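Local coordinates for thiamine pyrophosphokinase (Saccharomyces cerevisiae, PDB 1IG0), which catalyses the transfer of pyrophosphate from ATP to thiamine, the one route by which yeast makes the cofactor thiamine diphosphate, at residues 30-34 against 58-62; 36-42 against 182-188; 202-206 against 217-221. All coordinates share one frame; numbering follows the deposited sequence.

Contact 1 of 3, residues 30-34 against 58-62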
loop_
_atom_site.group_PDB
_atom_site.type_symbol
_atom_site.label_atom_id
_atom_site.label_comp_id
_atom_site.label_asym_id
_atom_site.label_seq_id
_atom_site.Cartn_x
_atom_site.Cartn_y
_atom_site.Cartn_z
ATOM N N LEU B 30 -15.151 13.006 -6.758
ATOM C CA LEU B 30 -13.736 12.656 -6.678
ATOM C C LEU B 30 -13.221 12.354 -8.080
ATOM O O LEU B 30 -12.038 12.524 -8.370
ATOM C CB LEU B 30 -13.534 11.422 -5.790
ATOM C CG LEU B 30 -13.844 11.543 -4.295
ATOM C CD1 LEU B 30 -13.798 10.166 -3.653
ATOM C CD2 LEU B 30 -12.846 12.478 -3.629
ATOM N N ILE B 31 -14.129 11.909 -8.944
ATOM C CA ILE B 31 -13.792 11.560 -10.319
ATOM C C ILE B 31 -14.278 12.606 -11.316
ATOM O O ILE B 31 -13.597 12.901 -12.298
ATOM C CB ILE B 31 -14.413 10.201 -10.702
ATOM C CG1 ILE B 31 -13.926 9.119 -9.736
ATOM C CG2 ILE B 31 -14.045 9.839 -12.136
ATOM C CD1 ILE B 31 -14.637 7.788 -9.894
ATOM N N HIS B 32 -15.460 13.157 -11.062
ATOM C CA HIS B 32 -16.043 14.165 -11.942
ATOM C C HIS B 32 -15.951 15.546 -11.292
ATOM O O HIS B 32 -16.799 15.924 -10.483
ATOM C CB HIS B 32 -17.504 13.795 -12.242
ATOM C CG HIS B 32 -18.170 14.676 -13.253
ATOM N ND1 HIS B 32 -19.252 14.259 -14.000
ATOM C CD2 HIS B 32 -17.929 15.956 -13.628
ATOM C CE1 HIS B 32 -19.647 15.240 -14.791
ATOM N NE2 HIS B 32 -18.860 16.281 -14.584
ATOM N N PRO B 33 -14.907 16.316 -11.642
ATOM C CA PRO B 33 -14.666 17.662 -11.114
ATOM C C PRO B 33 -15.874 18.584 -11.271
ATOM O O PRO B 33 -16.658 18.440 -12.208
ATOM C CB PRO B 33 -13.475 18.145 -11.938
ATOM C CG PRO B 33 -12.743 16.879 -12.248
ATOM C CD PRO B 33 -13.868 15.950 -12.621
ATOM N N ASN B 34 -16.019 19.533 -10.352
ATOM C CA ASN B 34 -17.126 20.476 -10.411
ATOM C C ASN B 34 -16.808 21.546 -11.451
ATOM O O ASN B 34 -15.644 21.871 -11.683
ATOM C CB ASN B 34 -17.357 21.114 -9.039
ATOM C CG ASN B 34 -17.707 20.088 -7.973
ATOM O OD1 ASN B 34 -18.589 19.251 -8.168
ATOM N ND2 ASN B 34 -17.023 20.156 -6.837
ATOM N N ILE B 58 -12.636 9.855 -18.016
ATOM C CA ILE B 58 -11.893 10.576 -16.992
ATOM C C ILE B 58 -10.976 11.613 -17.633
ATOM O O ILE B 58 -10.747 12.686 -17.076
ATOM C CB ILE B 58 -11.061 9.602 -16.132
ATOM C CG1 ILE B 58 -12.002 8.765 -15.260
ATOM C CG2 ILE B 58 -10.064 10.373 -15.281
ATOM C CD1 ILE B 58 -11.310 7.684 -14.469
ATOM N N TRP B 59 -10.453 11.286 -18.808
ATOM C CA TRP B 59 -9.578 12.208 -19.519
ATOM C C TRP B 59 -10.389 13.426 -19.955
ATOM O O TRP B 59 -9.958 14.567 -19.793
ATOM C CB TRP B 59 -8.963 11.512 -20.740
ATOM C CG TRP B 59 -7.995 12.367 -21.509
ATOM C CD1 TRP B 59 -8.298 13.394 -22.356
ATOM C CD2 TRP B 59 -6.565 12.265 -21.495
ATOM N NE1 TRP B 59 -7.144 13.939 -22.872
ATOM C CE2 TRP B 59 -6.066 13.267 -22.358
ATOM C CE3 TRP B 59 -5.655 11.430 -20.831
ATOM C CZ2 TRP B 59 -4.696 13.450 -22.583
ATOM C CZ3 TRP B 59 -4.290 11.612 -21.055
ATOM C CH2 TRP B 59 -3.827 12.619 -21.922
ATOM N N LYS B 60 -11.576 13.176 -20.497
ATOM C CA LYS B 60 -12.448 14.249 -20.954
ATOM C C LYS B 60 -12.960 15.094 -19.788
ATOM O O LYS B 60 -13.217 16.289 -19.943
ATOM C CB LYS B 60 -13.634 13.663 -21.728
ATOM C CG LYS B 60 -14.511 14.703 -22.412
ATOM C CD LYS B 60 -15.609 14.047 -23.242
ATOM C CE LYS B 60 -16.401 15.077 -24.037
ATOM N NZ LYS B 60 -17.058 16.081 -23.153
ATOM N N LEU B 61 -13.100 14.472 -18.621
ATOM C CA LEU B 61 -13.594 15.165 -17.435
ATOM C C LEU B 61 -12.555 16.034 -16.735
ATOM O O LEU B 61 -12.890 16.804 -15.834
ATOM C CB LEU B 61 -14.163 14.157 -16.435
ATOM C CG LEU B 61 -15.513 13.531 -16.783
ATOM C CD1 LEU B 61 -15.869 12.473 -15.751
ATOM C CD2 LEU B 61 -16.577 14.618 -16.827
ATOM N N HIS B 62 -11.296 15.911 -17.136
ATOM C CA HIS B 62 -10.244 16.709 -16.522
ATOM C C HIS B 62 -9.575 17.621 -17.538
ATOM O O HIS B 62 -9.423 17.266 -18.705
ATOM C CB HIS B 62 -9.214 15.802 -15.848
ATOM C CG HIS B 62 -9.766 15.040 -14.683
ATOM N ND1 HIS B 62 -10.646 13.991 -14.831
ATOM C CD2 HIS B 62 -9.607 15.211 -13.349
ATOM C CE1 HIS B 62 -11.007 13.548 -13.640
ATOM N NE2 HIS B 62 -10.390 14.273 -12.724
HETATM O O HOH W 1 -10.920 14.577 -9.997
HETATM O O HOH W 2 -15.594 17.646 -15.346
#

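Contact 2 of 3, residues 36-42 against 182-188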
loop_
_atom_site.group_PDB
_atom_site.type_symbol
_atom_site.label_atom_id
_atom_site.label_comp_id
_atom_site.label_asym_id
_atom_site.label_seq_id
_atom_site.Cartn_x
_atom_site.Cartn_y
_atom_site.Cartn_z
ATOM N N ASP B 36 -16.904 24.786 -11.520
ATOM C CA ASP B 36 -16.183 25.990 -11.109
ATOM C C ASP B 36 -14.725 25.790 -10.687
ATOM O O ASP B 36 -13.995 26.765 -10.508
ATOM C CB ASP B 36 -16.934 26.674 -9.962
ATOM C CG ASP B 36 -16.547 28.137 -9.790
ATOM O OD1 ASP B 36 -15.435 28.524 -10.209
ATOM O OD2 ASP B 36 -17.355 28.901 -9.219
ATOM N N GLU B 37 -14.286 24.547 -10.533
ATOM C CA GLU B 37 -12.912 24.310 -10.099
ATOM C C GLU B 37 -11.987 23.819 -11.205
ATOM O O GLU B 37 -12.438 23.328 -12.240
ATOM C CB GLU B 37 -12.910 23.305 -8.949
ATOM C CG GLU B 37 -13.203 21.872 -9.365
ATOM C CD GLU B 37 -13.577 20.990 -8.189
ATOM O OE1 GLU B 37 -13.215 21.341 -7.047
ATOM O OE2 GLU B 37 -14.224 19.945 -8.406
ATOM N N ASN B 38 -10.683 23.968 -10.986
ATOM C CA ASN B 38 -9.700 23.498 -11.952
ATOM C C ASN B 38 -9.578 21.996 -11.748
ATOM O O ASN B 38 -9.973 21.477 -10.705
ATOM C CB ASN B 38 -8.339 24.167 -11.730
ATOM C CG ASN B 38 -8.287 25.577 -12.284
ATOM O OD1 ASN B 38 -8.711 25.824 -13.414
ATOM N ND2 ASN B 38 -7.749 26.507 -11.502
ATOM N N SER B 39 -9.036 21.297 -12.738
ATOM C CA SER B 39 -8.894 19.853 -12.633
ATOM C C SER B 39 -7.662 19.335 -13.354
ATOM O O SER B 39 -7.188 19.936 -14.319
ATOM C CB SER B 39 -10.142 19.166 -13.190
ATOM O OG SER B 39 -10.358 19.527 -14.541
ATOM N N THR B 40 -7.151 18.208 -12.875
ATOM C CA THR B 40 -5.971 17.603 -13.466
ATOM C C THR B 40 -5.979 16.093 -13.308
ATOM O O THR B 40 -6.392 15.564 -12.274
ATOM C CB THR B 40 -4.670 18.134 -12.809
ATOM O OG1 THR B 40 -4.584 19.552 -12.984
ATOM C CG2 THR B 40 -3.443 17.473 -13.432
ATOM N N LEU B 41 -5.533 15.408 -14.352
ATOM C CA LEU B 41 -5.419 13.959 -14.329
ATOM C C LEU B 41 -3.918 13.708 -14.284
ATOM O O LEU B 41 -3.201 14.023 -15.234
ATOM C CB LEU B 41 -6.008 13.335 -15.593
ATOM C CG LEU B 41 -5.790 11.823 -15.734
ATOM C CD1 LEU B 41 -6.461 11.091 -14.574
ATOM C CD2 LEU B 41 -6.350 11.346 -17.071
ATOM N N LEU B 42 -3.444 13.160 -13.173
ATOM C CA LEU B 42 -2.024 12.889 -13.012
ATOM C C LEU B 42 -1.708 11.419 -13.221
ATOM O O LEU B 42 -2.273 10.552 -12.555
ATOM C CB LEU B 42 -1.570 13.315 -11.615
ATOM C CG LEU B 42 -0.137 12.977 -11.201
ATOM C CD1 LEU B 42 0.850 13.637 -12.154
ATOM C CD2 LEU B 42 0.095 13.447 -9.770
ATOM N N THR B 182 -8.357 29.011 -6.572
ATOM C CA THR B 182 -9.373 28.139 -7.147
ATOM C C THR B 182 -8.973 26.697 -6.859
ATOM O O THR B 182 -7.828 26.309 -7.081
ATOM C CB THR B 182 -9.487 28.331 -8.674
ATOM O OG1 THR B 182 -9.887 29.677 -8.953
ATOM C CG2 THR B 182 -10.517 27.374 -9.260
ATOM N N PRO B 183 -9.911 25.887 -6.347
ATOM C CA PRO B 183 -9.616 24.485 -6.037
ATOM C C PRO B 183 -9.141 23.703 -7.255
ATOM O O PRO B 183 -9.514 24.013 -8.385
ATOM C CB PRO B 183 -10.948 23.962 -5.510
ATOM C CG PRO B 183 -11.562 25.180 -4.886
ATOM C CD PRO B 183 -11.278 26.236 -5.925
ATOM N N ILE B 184 -8.317 22.689 -7.016
ATOM C CA ILE B 184 -7.804 21.851 -8.090
ATOM C C ILE B 184 -8.169 20.399 -7.815
ATOM O O ILE B 184 -7.604 19.768 -6.919
ATOM C CB ILE B 184 -6.267 21.949 -8.209
ATOM C CG1 ILE B 184 -5.856 23.390 -8.513
ATOM C CG2 ILE B 184 -5.768 21.019 -9.312
ATOM C CD1 ILE B 184 -4.347 23.598 -8.569
ATOM N N SER B 185 -9.127 19.877 -8.574
ATOM C CA SER B 185 -9.542 18.489 -8.418
ATOM C C SER B 185 -8.478 17.638 -9.101
ATOM O O SER B 185 -8.335 17.669 -10.324
ATOM C CB SER B 185 -10.905 18.258 -9.071
ATOM O OG SER B 185 -11.347 16.931 -8.849
ATOM N N LEU B 186 -7.735 16.880 -8.301
ATOM C CA LEU B 186 -6.652 16.048 -8.813
ATOM C C LEU B 186 -6.915 14.548 -8.693
ATOM O O LEU B 186 -7.073 14.019 -7.593
ATOM C CB LEU B 186 -5.361 16.409 -8.073
ATOM C CG LEU B 186 -4.063 15.669 -8.393
ATOM C CD1 LEU B 186 -3.653 15.930 -9.836
ATOM C CD2 LEU B 186 -2.976 16.135 -7.430
ATOM N N LEU B 187 -6.961 13.869 -9.836
ATOM C CA LEU B 187 -7.182 12.427 -9.870
ATOM C C LEU B 187 -5.877 11.792 -10.337
ATOM O O LEU B 187 -5.369 12.127 -11.406
ATOM C CB LEU B 187 -8.315 12.084 -10.841
ATOM C CG LEU B 187 -8.801 10.632 -10.844
ATOM C CD1 LEU B 187 -9.371 10.275 -9.475
ATOM C CD2 LEU B 187 -9.857 10.448 -11.923
ATOM N N ALA B 188 -5.335 10.877 -9.539
ATOM C CA ALA B 188 -4.068 10.239 -9.883
ATOM C C ALA B 188 -4.164 8.758 -10.229
ATOM O O ALA B 188 -4.881 7.994 -9.583
ATOM C CB ALA B 188 -3.068 10.439 -8.747
HETATM O O HOH W 3 -13.109 30.271 -8.475
HETATM O O HOH W 4 -6.012 26.693 -9.041
#

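Contact 3 of 3, residues 202-206 against 217-221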
loop_
_atom_site.group_PDB
_atom_site.type_symbol
_atom_site.label_atom_id
_atom_site.label_comp_id
_atom_site.label_asym_id
_atom_site.label_seq_id
_atom_site.Cartn_x
_atom_site.Cartn_y
_atom_site.Cartn_z
ATOM N N SER B 202 2.941 8.114 -1.987
ATOM C CA SER B 202 1.665 8.565 -2.526
ATOM C C SER B 202 0.723 8.916 -1.382
ATOM O O SER B 202 -0.046 9.875 -1.468
ATOM C CB SER B 202 1.038 7.481 -3.404
ATOM O OG SER B 202 1.742 7.354 -4.628
ATOM N N ILE B 203 0.788 8.144 -0.302
ATOM C CA ILE B 203 -0.068 8.401 0.846
ATOM C C ILE B 203 0.338 9.684 1.569
ATOM O O ILE B 203 -0.519 10.430 2.033
ATOM C CB ILE B 203 -0.047 7.223 1.847
ATOM C CG1 ILE B 203 -0.638 5.972 1.186
ATOM C CG2 ILE B 203 -0.837 7.584 3.098
ATOM C CD1 ILE B 203 -2.036 6.166 0.638
ATOM N N THR B 204 1.640 9.944 1.664
ATOM C CA THR B 204 2.100 11.160 2.332
ATOM C C THR B 204 1.538 12.400 1.635
ATOM O O THR B 204 1.225 13.398 2.287
ATOM C CB THR B 204 3.646 11.273 2.349
ATOM O OG1 THR B 204 4.139 11.476 1.017
ATOM C CG2 THR B 204 4.259 10.016 2.932
ATOM N N GLN B 205 1.415 12.333 0.312
ATOM C CA GLN B 205 0.893 13.452 -0.469
ATOM C C GLN B 205 -0.498 13.871 -0.000
ATOM O O GLN B 205 -0.818 15.059 0.031
ATOM C CB GLN B 205 0.840 13.085 -1.955
ATOM C CG GLN B 205 2.195 13.008 -2.656
ATOM C CD GLN B 205 2.857 14.368 -2.827
ATOM O OE1 GLN B 205 2.185 15.398 -2.872
ATOM N NE2 GLN B 205 4.182 14.372 -2.950
ATOM N N LEU B 206 -1.330 12.897 0.354
ATOM C CA LEU B 206 -2.677 13.199 0.829
ATOM C C LEU B 206 -2.603 14.081 2.073
ATOM O O LEU B 206 -3.367 15.039 2.218
ATOM C CB LEU B 206 -3.435 11.906 1.149
ATOM C CG LEU B 206 -3.852 11.061 -0.058
ATOM C CD1 LEU B 206 -4.362 9.706 0.402
ATOM C CD2 LEU B 206 -4.920 11.798 -0.852
ATOM N N LYS B 217 -7.293 18.809 -4.141
ATOM C CA LYS B 217 -8.239 17.796 -3.695
ATOM C C LYS B 217 -7.786 16.535 -4.416
ATOM O O LYS B 217 -8.239 16.231 -5.520
ATOM C CB LYS B 217 -9.667 18.151 -4.107
ATOM C CG LYS B 217 -10.135 19.524 -3.651
ATOM C CD LYS B 217 -11.632 19.676 -3.877
ATOM C CE LYS B 217 -12.007 19.348 -5.315
ATOM N NZ LYS B 217 -13.477 19.182 -5.481
ATOM N N LEU B 218 -6.872 15.814 -3.778
ATOM C CA LEU B 218 -6.296 14.606 -4.347
ATOM C C LEU B 218 -7.032 13.306 -4.053
ATOM O O LEU B 218 -7.485 13.062 -2.934
ATOM C CB LEU B 218 -4.840 14.474 -3.888
ATOM C CG LEU B 218 -4.096 13.170 -4.197
ATOM C CD1 LEU B 218 -3.968 12.973 -5.701
ATOM C CD2 LEU B 218 -2.721 13.213 -3.548
ATOM N N CYS B 219 -7.135 12.469 -5.077
ATOM C CA CYS B 219 -7.778 11.169 -4.949
ATOM C C CYS B 219 -7.095 10.184 -5.883
ATOM O O CYS B 219 -6.832 10.499 -7.043
ATOM C CB CYS B 219 -9.264 11.251 -5.307
ATOM S SG CYS B 219 -10.152 9.672 -5.145
ATOM N N TYR B 220 -6.801 8.994 -5.374
ATOM C CA TYR B 220 -6.164 7.973 -6.186
ATOM C C TYR B 220 -7.204 7.003 -6.697
ATOM O O TYR B 220 -8.126 6.629 -5.972
ATOM C CB TYR B 220 -5.126 7.184 -5.381
ATOM C CG TYR B 220 -3.936 7.995 -4.939
ATOM C CD1 TYR B 220 -3.909 8.607 -3.687
ATOM C CD2 TYR B 220 -2.847 8.180 -5.787
ATOM C CE1 TYR B 220 -2.824 9.387 -3.293
ATOM C CE2 TYR B 220 -1.760 8.956 -5.404
ATOM C CZ TYR B 220 -1.754 9.557 -4.157
ATOM O OH TYR B 220 -0.682 10.328 -3.777
ATOM N N MET B 221 -7.062 6.615 -7.956
ATOM C CA MET B 221 -7.957 5.643 -8.554
ATOM C C MET B 221 -7.076 4.474 -8.950
ATOM O O MET B 221 -6.151 4.624 -9.749
ATOM C CB MET B 221 -8.654 6.200 -9.791
ATOM C CG MET B 221 -9.521 5.160 -10.483
ATOM S SD MET B 221 -10.392 5.783 -11.927
ATOM C CE MET B 221 -11.823 6.497 -11.178
#

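Contact 1 of 3, residues 30-34 against 58-62
His-32 and His-62, one from each segment, each take an aliphatic group of the other segment over a ring face. Leu-61 sets CD2 squarely above the middle of the His-32 ring, 3.6 Å from its centroid and only 9° off the ring normal. The His-32 ring is presented to the leucine because CG stands anti to the backbone N (chi1 -174°), and the two side chains meet at about a right angle. The second CH-pi contact runs the other way: CG of Pro-33 lies over the His-62 ring, displaced toward its rim, 3.8 Å from the centroid.

Polar contacts fix the ring of His-62. Its ND1 donates to the carbonyl O of Ile-58, one helical turn back, at 2.6 Å, with the acceptor tilted slightly from the ring plane. Water 1 lies in the ring plane 2.8 Å from His-62 NE2, and it donates a hydrogen bond to Leu-30 O, which ties the loop to the end of the helix. With both ring nitrogens engaged, rotation of the imidazole is restrained. No direct hydrogen bond joins the segments; a second water donates to Leu-61 O and weakly to Pro-33 O.

Apolar packing completes the interface. CG2 of Ile-31 meets CG1 of Ile-58 at 3.9 Å, and CD of Pro-33 lies 4.2 Å from Leu-61 CB.

The loop between strands 23-26 and 38-43 is thereby packed against the C-terminal end of helix 52-61. Pro-33 and His-62 both rest on Ser-39 of strand 38-43, while Ile-31 and Ile-58 converge on Met-221 of strand 216-221.

Contact 2 of 3, residues 36-42 against 182-188
Parallel beta pairing joins strands 38-43 and 184-189, neighbours inside the large mixed sheet although some 140 residues apart in sequence. Five backbone hydrogen bonds run from Asn-38 N to Pro-183 O at 2.9 Å through to Leu-42 N to Leu-187 O at 2.8 Å, alternating in direction between the strands. The segment axes diverge by only 15°.

On one face, CD1 of Leu-186 lies beside Thr-40 CB and reaches Leu-42 CB, both at 3.8 Å; helix 126-139 packs over this face through Ile-134, Phe-138 and Cys-130. Such helical cover on both faces of parallel strands is the alpha-beta-alpha arrangement of the catalytic domain, and on the other face Leu-41 and Leu-187 meet Ile-58 of helix 52-61.

Where the strands begin, Glu-37 crosses Pro-183, its OE1 3.8 Å from Pro-183 CB, and OE2 lies equally near Ser-185 CB. OE2 accepts a hydrogen bond from the backbone N of Asn-34, and OE1 forms a salt bridge with Lys-217; an alanine here would probably leave that lysine without its charged mate and the Asn-34 N-H without its acceptor. Water 4 links Asn-38 ND2 to Thr-182 O, 2.7 Å from the latter.

Contact 3 of 3, residues 202-206 against 217-221
Tyr-220 reaches from its strand to the helix with its ring end-on, its OH directed as a donor at the carbonyl O of Ser-202. The modelled separation of Tyr-220 OH and Ser-202 O, 2.4 Å, is too short for a normal hydrogen bond, so the exact geometry is doubtful; the oxygen approaches the ring obliquely. With CG anti to its own carbonyl carbon (chi1 -66°), the phenol extends toward the helix, where Ser-202 CB also packs near the hydroxyl, while Ser-202 OG turns to the carbonyl oxygens of Gly-191 and Gln-198.

Leu-206 comes to the same ring from the side. Its CG lies in the ring plane at the edge, 3.8 Å from Tyr-220 CE1, so the leucine flanks the phenol and does not cover it. Of its two methyls, CD1 also faces CE1, and CD2 turns to Leu-218; the two leucine side chains cross at about a right angle, with Leu-206 CD2 3.7 Å from Leu-218 CG.

These pairs join two elements of a beta-alpha-beta unit, in which strand 184-189 leads through helix 196-212 into strand 216-221. The helix segment runs back across the strand segment at 151°, their axes 9.3 Å apart, and the alternating Leu-218 and Tyr-220 are the strand residues that point to it.

Between them sits Gln-205. Its CB is 3.9 Å from Leu-218 CD2 and 3.6 Å from Tyr-220 OH, while the bend at chi2 (-70°) carries the amide away from the strand. From helix 126-139, Thr-128 OG1 bonds to Gln-205 NE2 and Phe-127 packs on Ser-202, Gln-205, Leu-218 and Tyr-220. Thr-204, pointing away from the strand, packs on Val-279 of the second subunit.

In the fold
All three contacts meet on the large mixed sheet. Contact 1 packs against the face of the contact 2 strands that carries Leu-41 and Leu-187, their centres 8 Å apart, with Ile-58 CG2 3.4 Å from Leu-187 CD2. Contacts 2 and 3, 12 Å apart between centres, are joined because strand 184-189 pairs beside strand 216-221: Ala-188 CB packs on Tyr-220 CD2 at 3.7 Å. Contacts 1 and 3, whose centres are 16 Å apart, touch through Met-221. A bound thiamine lies about 9 Å from the side chain of Gln-205 and about 13 Å from that of Leu-42, so neither touches it; pocket residues Gln-122 to Thr-125 directly precede helix 126-139, which packs on contacts 2 and 3.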